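Local coordinates for glutathione peroxidase-like protein (Trypanosoma brucei, PDB 2VUP) that probably reduces hydroperoxides as a tryparedoxin-dependent peroxidase of the glutathione peroxidase family, at residues 50-55 / 152-157. Numbering follows the deposited sequence.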
loop_
_atom_site.group_PDB
_atom_site.type_symbol
_atom_site.label_atom_id
_atom_site.label_comp_id
_atom_site.label_asym_id
_atom_site.label_seq_id
_atom_site.Cartn_x
_atom_site.Cartn_y
_atom_site.Cartn_z
ATOM N N PRO A 50 -4.458 6.861 10.281
ATOM C CA PRO A 50 -3.965 5.604 9.708
ATOM C C PRO A 50 -4.083 5.488 8.186
ATOM O O PRO A 50 -4.951 6.119 7.575
ATOM C CB PRO A 50 -4.827 4.539 10.399
ATOM C CG PRO A 50 -6.060 5.233 10.787
ATOM C CD PRO A 50 -5.661 6.644 11.107
ATOM N N LEU A 51 -3.199 4.681 7.601
ATOM C CA LEU A 51 -3.188 4.400 6.158
ATOM C C LEU A 51 -3.023 2.901 5.909
ATOM O O LEU A 51 -2.499 2.174 6.762
ATOM C CB LEU A 51 -2.005 5.089 5.454
ATOM C CG LEU A 51 -1.489 6.509 5.660
ATOM C CD1 LEU A 51 -0.792 6.677 6.999
ATOM C CD2 LEU A 51 -0.515 6.838 4.508
ATOM N N LEU A 52 -3.436 2.463 4.721
ATOM C CA LEU A 52 -3.127 1.123 4.237
ATOM C C LEU A 52 -2.332 1.203 2.929
ATOM O O LEU A 52 -2.792 1.776 1.947
ATOM C CB LEU A 52 -4.407 0.293 4.066
ATOM C CG LEU A 52 -4.308 -1.205 3.741
ATOM C CD1 LEU A 52 -3.706 -2.005 4.886
ATOM C CD2 LEU A 52 -5.692 -1.734 3.395
ATOM N N ILE A 53 -1.127 0.641 2.932
ATOM C CA ILE A 53 -0.254 0.697 1.755
ATOM C C ILE A 53 -0.110 -0.665 1.071
ATOM O O ILE A 53 0.424 -1.601 1.661
ATOM C CB ILE A 53 1.151 1.271 2.104
ATOM C CG1 ILE A 53 1.011 2.658 2.758
ATOM C CG2 ILE A 53 2.028 1.306 0.847
ATOM C CD1 ILE A 53 2.290 3.217 3.370
ATOM N N TYR A 54 -0.592 -0.746 -0.170
ATOM C CA TYR A 54 -0.455 -1.934 -1.029
ATOM C C TYR A 54 0.710 -1.813 -2.017
ATOM O O TYR A 54 1.013 -0.718 -2.523
ATOM C CB TYR A 54 -1.724 -2.139 -1.864
ATOM C CG TYR A 54 -2.917 -2.747 -1.145
ATOM C CD1 TYR A 54 -3.205 -4.105 -1.262
ATOM C CD2 TYR A 54 -3.769 -1.957 -0.369
ATOM C CE1 TYR A 54 -4.302 -4.677 -0.608
ATOM C CE2 TYR A 54 -4.879 -2.513 0.281
ATOM C CZ TYR A 54 -5.137 -3.870 0.160
ATOM O OH TYR A 54 -6.222 -4.417 0.807
ATOM N N ASN A 55 1.356 -2.939 -2.301
ATOM C CA ASN A 55 2.053 -3.087 -3.571
ATOM C C ASN A 55 1.080 -3.793 -4.506
ATOM O O ASN A 55 0.430 -4.770 -4.110
ATOM C CB ASN A 55 3.403 -3.826 -3.453
ATOM C CG ASN A 55 3.276 -5.238 -2.871
ATOM O OD1 ASN A 55 3.009 -5.413 -1.683
ATOM N ND2 ASN A 55 3.505 -6.247 -3.707
ATOM N N PHE A 152 -0.111 -7.433 -3.867
ATOM C CA PHE A 152 -1.236 -7.183 -2.943
ATOM C C PHE A 152 -1.018 -7.494 -1.468
ATOM O O PHE A 152 -1.973 -7.673 -0.699
ATOM C CB PHE A 152 -2.581 -7.688 -3.498
ATOM C CG PHE A 152 -2.962 -7.006 -4.763
ATOM C CD1 PHE A 152 -3.600 -5.768 -4.731
ATOM C CD2 PHE A 152 -2.608 -7.552 -5.994
ATOM C CE1 PHE A 152 -3.914 -5.103 -5.912
ATOM C CE2 PHE A 152 -2.921 -6.894 -7.177
ATOM C CZ PHE A 152 -3.577 -5.663 -7.134
ATOM N N THR A 153 0.251 -7.544 -1.085
ATOM C CA THR A 153 0.623 -7.453 0.309
ATOM C C THR A 153 0.286 -6.020 0.731
ATOM O O THR A 153 0.420 -5.083 -0.071
ATOM C CB THR A 153 2.120 -7.766 0.489
ATOM O OG1 THR A 153 2.424 -9.022 -0.143
ATOM C CG2 THR A 153 2.515 -7.821 1.971
ATOM N N SER A 154 -0.206 -5.858 1.959
ATOM C CA SER A 154 -0.481 -4.525 2.504
ATOM C C SER A 154 0.057 -4.330 3.920
ATOM O O SER A 154 0.156 -5.284 4.696
ATOM C CB SER A 154 -1.972 -4.202 2.439
ATOM O OG SER A 154 -2.756 -5.191 3.100
ATOM N N PHE A 155 0.425 -3.093 4.234
ATOM C CA PHE A 155 0.836 -2.710 5.579
ATOM C C PHE A 155 -0.151 -1.691 6.119
ATOM O O PHE A 155 -0.527 -0.746 5.411
ATOM C CB PHE A 155 2.242 -2.103 5.582
ATOM C CG PHE A 155 3.319 -3.062 5.189
ATOM C CD1 PHE A 155 4.003 -3.792 6.153
ATOM C CD2 PHE A 155 3.651 -3.246 3.847
ATOM C CE1 PHE A 155 5.009 -4.684 5.791
ATOM C CE2 PHE A 155 4.655 -4.137 3.481
ATOM C CZ PHE A 155 5.337 -4.855 4.449
ATOM N N LEU A 156 -0.594 -1.912 7.356
ATOM C CA LEU A 156 -1.422 -0.952 8.070
ATOM C C LEU A 156 -0.501 -0.050 8.856
ATOM O O LEU A 156 0.422 -0.525 9.528
ATOM C CB LEU A 156 -2.425 -1.646 9.006
ATOM C CG LEU A 156 -3.600 -0.807 9.535
ATOM C CD1 LEU A 156 -4.414 -0.174 8.418
ATOM C CD2 LEU A 156 -4.510 -1.650 10.420
ATOM N N ILE A 157 -0.757 1.251 8.745
ATOM C CA ILE A 157 0.077 2.289 9.330
ATOM C C ILE A 157 -0.761 3.049 10.352
ATOM O O ILE A 157 -1.931 3.339 10.094
ATOM C CB ILE A 157 0.576 3.295 8.233
ATOM C CG1 ILE A 157 1.122 2.565 6.984
ATOM C CG2 ILE A 157 1.590 4.280 8.803
ATOM C CD1 ILE A 157 2.336 1.655 7.213
#
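The CB of S154 sits squarely over the centre of the Y54 ring, 3.7 Å from its centroid, in a CH-pi contact that covers one face of the tyrosine. On the same side of the sheet, the CD1 methyl of L52 packs 3.7 Å from S154 CB and also meets L156 CD1, the two leucines touching methyl to methyl. Both leucines have CG anti to the backbone N (chi1 -172° and -164°), which, with the second torsion, brings each CD1 back toward the facing strand. The opposite face carries L51, I53, F155 and I157: CG2 of I157 lies 3.8 Å from L51 CD1, whereas its CG1 branch reaches I53 CD1 at 3.9 Å. Between these two layers of side chains, residues 51-55 and 154-157 run antiparallel as the two central strands of the thioredoxin-fold sheet, flanked by strands 83-88 and 163-167. Two reciprocal pairs of backbone hydrogen bonds join L51 to I157 and I53 to F155; the bond from I53 N to F155 O is nearly straight (170°) and lies in the carbonyl plane. Beyond the regular pairing, N55 N donates to T153 O, and N55 O accepts from F152 N at 2.7 Å, so the N55 backbone grips the loop entering strand 154-157. N55 OD1 comes 3.1 Å from T153 O, a meeting of two acceptors without a hydrogen bond, while N55 ND2 and the hydroxyl of T153 both bond to W150 O. The F152 ring turns its edge to the Y54 ring, with F152 CD1 3.9 Å from Y54 CD1, and its side chain lies close to C60, the predicted active-site cysteine. Helix 63-77 covers Y54 and L52 through A70 and L73; on the other side M135 of helix 130-138 packs against I53 and F155.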